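Local structure of hypothetical protein Rv2632c/MT2708 (Mycobacterium tuberculosis, 2FGG) at residues A[17-28]-A[57-68]. The protein is of unknown function, an uncharacterised member of the Rv2632c-like family that is related to M. tuberculosis Rv1738. Sequence-based numbering, arbitrary orientation.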
# COMPACT_ATOMS: atom_id res chain seq x y z
N ILE A 17 -3.06 -6.92 -8.78
CA ILE A 17 -4.31 -7.49 -8.27
C ILE A 17 -4.47 -8.92 -8.76
O ILE A 17 -4.58 -9.15 -9.96
CB ILE A 17 -5.56 -6.69 -8.70
CG1 ILE A 17 -5.41 -5.19 -8.40
CG2 ILE A 17 -6.82 -7.23 -8.03
CD1 ILE A 17 -5.00 -4.38 -9.61
N GLU A 18 -4.49 -9.88 -7.84
CA GLU A 18 -4.71 -11.28 -8.18
C GLU A 18 -6.03 -11.75 -7.59
O GLU A 18 -6.28 -11.55 -6.41
CB GLU A 18 -3.60 -12.18 -7.64
CG GLU A 18 -2.19 -11.75 -7.93
CD GLU A 18 -1.18 -12.66 -7.25
OE1 GLU A 18 -0.76 -12.34 -6.12
OE2 GLU A 18 -0.84 -13.71 -7.84
N GLU A 19 -6.85 -12.38 -8.42
CA GLU A 19 -8.16 -12.86 -7.99
C GLU A 19 -8.14 -14.39 -7.97
O GLU A 19 -7.96 -15.03 -9.00
CB GLU A 19 -9.25 -12.32 -8.93
CG GLU A 19 -9.32 -10.80 -8.95
CD GLU A 19 -9.66 -10.24 -10.32
OE1 GLU A 19 -8.89 -9.40 -10.83
OE2 GLU A 19 -10.70 -10.64 -10.89
N HIS A 20 -8.33 -14.96 -6.77
CA HIS A 20 -8.01 -16.37 -6.53
C HIS A 20 -8.93 -17.45 -7.17
O HIS A 20 -8.44 -18.16 -8.06
CB HIS A 20 -7.67 -16.65 -5.05
CG HIS A 20 -6.38 -16.03 -4.58
ND1 HIS A 20 -5.41 -16.74 -3.90
CD2 HIS A 20 -5.92 -14.76 -4.67
CE1 HIS A 20 -4.41 -15.94 -3.60
NE2 HIS A 20 -4.69 -14.73 -4.05
N ASP A 21 -10.21 -17.64 -6.81
CA ASP A 21 -11.03 -16.91 -5.80
C ASP A 21 -10.86 -17.50 -4.37
O ASP A 21 -10.06 -18.43 -4.19
CB ASP A 21 -12.51 -16.96 -6.24
CG ASP A 21 -12.94 -15.74 -7.06
OD1 ASP A 21 -13.95 -15.85 -7.79
OD2 ASP A 21 -12.28 -14.67 -6.97
N GLU A 22 -11.60 -17.01 -3.35
CA GLU A 22 -12.83 -16.18 -3.44
C GLU A 22 -12.83 -14.66 -3.80
O GLU A 22 -13.82 -14.23 -4.39
CB GLU A 22 -13.79 -16.46 -2.25
CG GLU A 22 -13.56 -15.63 -0.97
CD GLU A 22 -12.91 -16.42 0.16
OE1 GLU A 22 -12.31 -15.79 1.06
OE2 GLU A 22 -13.01 -17.67 0.17
N ARG A 23 -11.83 -13.82 -3.47
CA ARG A 23 -10.64 -13.94 -2.61
C ARG A 23 -9.55 -13.17 -3.34
O ARG A 23 -8.50 -13.71 -3.65
CB ARG A 23 -10.15 -15.36 -2.32
CG ARG A 23 -9.67 -15.63 -0.88
CD ARG A 23 -9.47 -14.35 -0.04
NE ARG A 23 -9.86 -14.57 1.35
CZ ARG A 23 -10.17 -13.61 2.22
NH1 ARG A 23 -10.14 -12.33 1.86
NH2 ARG A 23 -10.52 -13.93 3.47
N THR A 24 -9.84 -11.91 -3.64
CA THR A 24 -8.93 -11.07 -4.41
C THR A 24 -7.93 -10.31 -3.53
O THR A 24 -8.30 -9.74 -2.50
CB THR A 24 -9.70 -10.17 -5.43
OG1 THR A 24 -9.09 -8.87 -5.51
CG2 THR A 24 -11.16 -10.02 -5.06
N ARG A 25 -6.67 -10.32 -3.94
CA ARG A 25 -5.58 -9.72 -3.17
C ARG A 25 -4.80 -8.70 -3.99
O ARG A 25 -4.46 -8.95 -5.14
CB ARG A 25 -4.61 -10.79 -2.67
CG ARG A 25 -3.46 -10.26 -1.82
CD ARG A 25 -2.13 -10.84 -2.28
NE ARG A 25 -1.92 -12.20 -1.79
CZ ARG A 25 -1.11 -13.09 -2.35
NH1 ARG A 25 -0.42 -12.78 -3.44
NH2 ARG A 25 -1.00 -14.30 -1.83
N ALA A 26 -4.51 -7.56 -3.38
CA ALA A 26 -3.68 -6.56 -4.01
C ALA A 26 -2.39 -6.34 -3.24
O ALA A 26 -2.36 -6.38 -2.01
CB ALA A 26 -4.43 -5.26 -4.19
N LYS A 27 -1.32 -6.13 -4.00
CA LYS A 27 -0.03 -5.75 -3.46
C LYS A 27 0.37 -4.42 -4.09
O LYS A 27 0.32 -4.29 -5.32
CB LYS A 27 1.01 -6.84 -3.76
CG LYS A 27 0.83 -8.08 -2.91
CD LYS A 27 1.75 -9.21 -3.34
CE LYS A 27 1.72 -10.32 -2.32
NZ LYS A 27 2.91 -11.18 -2.46
N ALA A 28 0.70 -3.44 -3.25
CA ALA A 28 1.21 -2.13 -3.70
C ALA A 28 2.67 -1.96 -3.28
O ALA A 28 2.96 -1.79 -2.09
CB ALA A 28 0.35 -1.01 -3.16
N ASP A 57 -11.62 -5.82 -6.54
CA ASP A 57 -10.34 -5.22 -6.92
C ASP A 57 -10.09 -3.91 -6.21
O ASP A 57 -9.04 -3.73 -5.59
CB ASP A 57 -10.28 -4.97 -8.43
CG ASP A 57 -10.25 -6.24 -9.24
OD1 ASP A 57 -10.23 -7.34 -8.66
OD2 ASP A 57 -10.27 -6.12 -10.49
N GLU A 58 -11.05 -2.99 -6.30
CA GLU A 58 -10.89 -1.68 -5.68
C GLU A 58 -10.84 -1.72 -4.14
O GLU A 58 -10.18 -0.90 -3.52
CB GLU A 58 -11.96 -0.69 -6.18
CG GLU A 58 -13.39 -1.02 -5.76
CD GLU A 58 -14.43 -0.31 -6.59
OE1 GLU A 58 -14.08 0.33 -7.60
OE2 GLU A 58 -15.62 -0.41 -6.25
N LEU A 59 -11.54 -2.68 -3.53
CA LEU A 59 -11.46 -2.87 -2.09
C LEU A 59 -10.10 -3.42 -1.68
O LEU A 59 -9.55 -3.03 -0.65
CB LEU A 59 -12.58 -3.79 -1.59
CG LEU A 59 -12.67 -4.10 -0.09
CD1 LEU A 59 -12.56 -2.85 0.76
CD2 LEU A 59 -13.97 -4.84 0.22
N ALA A 60 -9.56 -4.35 -2.47
CA ALA A 60 -8.24 -4.89 -2.22
C ALA A 60 -7.20 -3.80 -2.36
O ALA A 60 -6.31 -3.69 -1.53
CB ALA A 60 -7.94 -6.03 -3.15
N ILE A 61 -7.30 -2.99 -3.41
CA ILE A 61 -6.35 -1.91 -3.63
C ILE A 61 -6.41 -0.91 -2.47
O ILE A 61 -5.39 -0.49 -1.96
CB ILE A 61 -6.60 -1.17 -4.96
CG1 ILE A 61 -6.40 -2.11 -6.15
CG2 ILE A 61 -5.65 -0.00 -5.11
CD1 ILE A 61 -6.86 -1.52 -7.47
N ALA A 62 -7.62 -0.55 -2.06
CA ALA A 62 -7.80 0.36 -0.94
C ALA A 62 -7.11 -0.16 0.32
O ALA A 62 -6.42 0.59 1.00
CB ALA A 62 -9.29 0.61 -0.70
N ARG A 63 -7.28 -1.44 0.62
CA ARG A 63 -6.64 -2.04 1.80
C ARG A 63 -5.11 -2.13 1.65
O ARG A 63 -4.38 -1.94 2.62
CB ARG A 63 -7.25 -3.39 2.10
CG ARG A 63 -8.73 -3.30 2.37
CD ARG A 63 -9.36 -4.63 2.64
NE ARG A 63 -10.58 -4.43 3.41
CZ ARG A 63 -11.63 -5.23 3.39
NH1 ARG A 63 -11.64 -6.30 2.62
NH2 ARG A 63 -12.69 -4.94 4.13
N ALA A 64 -4.65 -2.41 0.44
CA ALA A 64 -3.23 -2.41 0.14
C ALA A 64 -2.61 -1.04 0.36
O ALA A 64 -1.54 -0.93 0.94
CB ALA A 64 -2.98 -2.90 -1.26
N LEU A 65 -3.27 0.02 -0.09
CA LEU A 65 -2.72 1.38 0.03
C LEU A 65 -2.73 1.89 1.47
O LEU A 65 -1.82 2.61 1.86
CB LEU A 65 -3.48 2.34 -0.90
CG LEU A 65 -3.37 2.11 -2.41
CD1 LEU A 65 -4.22 3.13 -3.14
CD2 LEU A 65 -1.92 2.15 -2.92
N SER A 66 -3.77 1.52 2.23
CA SER A 66 -3.85 1.78 3.66
C SER A 66 -2.68 1.16 4.38
O SER A 66 -2.09 1.77 5.26
CB SER A 66 -5.11 1.17 4.27
OG SER A 66 -6.26 1.61 3.60
N ASP A 67 -2.39 -0.09 4.04
CA ASP A 67 -1.30 -0.83 4.65
C ASP A 67 -0.00 -0.07 4.40
O ASP A 67 0.77 0.17 5.32
CB ASP A 67 -1.22 -2.24 4.05
CG ASP A 67 -0.18 -3.10 4.73
OD1 ASP A 67 0.20 -2.78 5.87
OD2 ASP A 67 0.26 -4.11 4.13
N LEU A 68 0.22 0.32 3.15
CA LEU A 68 1.44 0.99 2.77
C LEU A 68 1.51 2.36 3.42
O LEU A 68 2.57 2.76 3.89
CB LEU A 68 1.54 1.07 1.24
CG LEU A 68 2.78 1.70 0.61
CD1 LEU A 68 4.06 0.94 0.95
CD2 LEU A 68 2.59 1.78 -0.88
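Strand 24-28 runs over helix 57-68 with their axes 6.9 Å apart at closest approach and their N-to-C directions 38° apart, and the CA atoms of A26 and A60 come within 5.2 Å. The contact is part of the packing of a three-stranded antiparallel meander, 14-19, 24-32 and 35-43, by one face on the long helix 54-83; 17-28 is the turn end of its first β-hairpin, and 24-28 belongs to the central strand. Edge strand 17-19 stands farther off, its axis 9.3 Å from that of the helix. So close a central strand suits the small residues between it and the helix. CB of A60 meets CB of A26 at 3.7 Å, and one turn on CB of A64 packs against the carbonyl O of A26. The methyl of A26 in turn lies over the backbone of A60 and I61. A28 extends the row, with its CB 3.9 Å from CD2 of L65, while CD2 of L68 reaches the carbonyl O of A28. Larger side chains fill the wider gap under the edge strand. I61 sends CG1 beside its own backbone N (chi1 -63°), where it crosses I17 obliquely, CG1 against CG1. On the far face of the hairpin, NH1 of R25 forms a salt bridge with OE1 of E18 at 2.7 Å, across a hydrogen-bonded antiparallel pair. R63 and D67 hydrogen-bond to the backbone of strand 35-43, at L42 and V40. Near the hairpin turn two acidic groups meet. The bent chain of E19 brings OE1 to 3.3 Å from OD1 of D57, the carboxylate planes 60° apart: two acceptors without a hydrogen bond between them, a closeness that may raise the pKa of one. CG2 of I17 touches the same D57 OD1 at 3.5 Å.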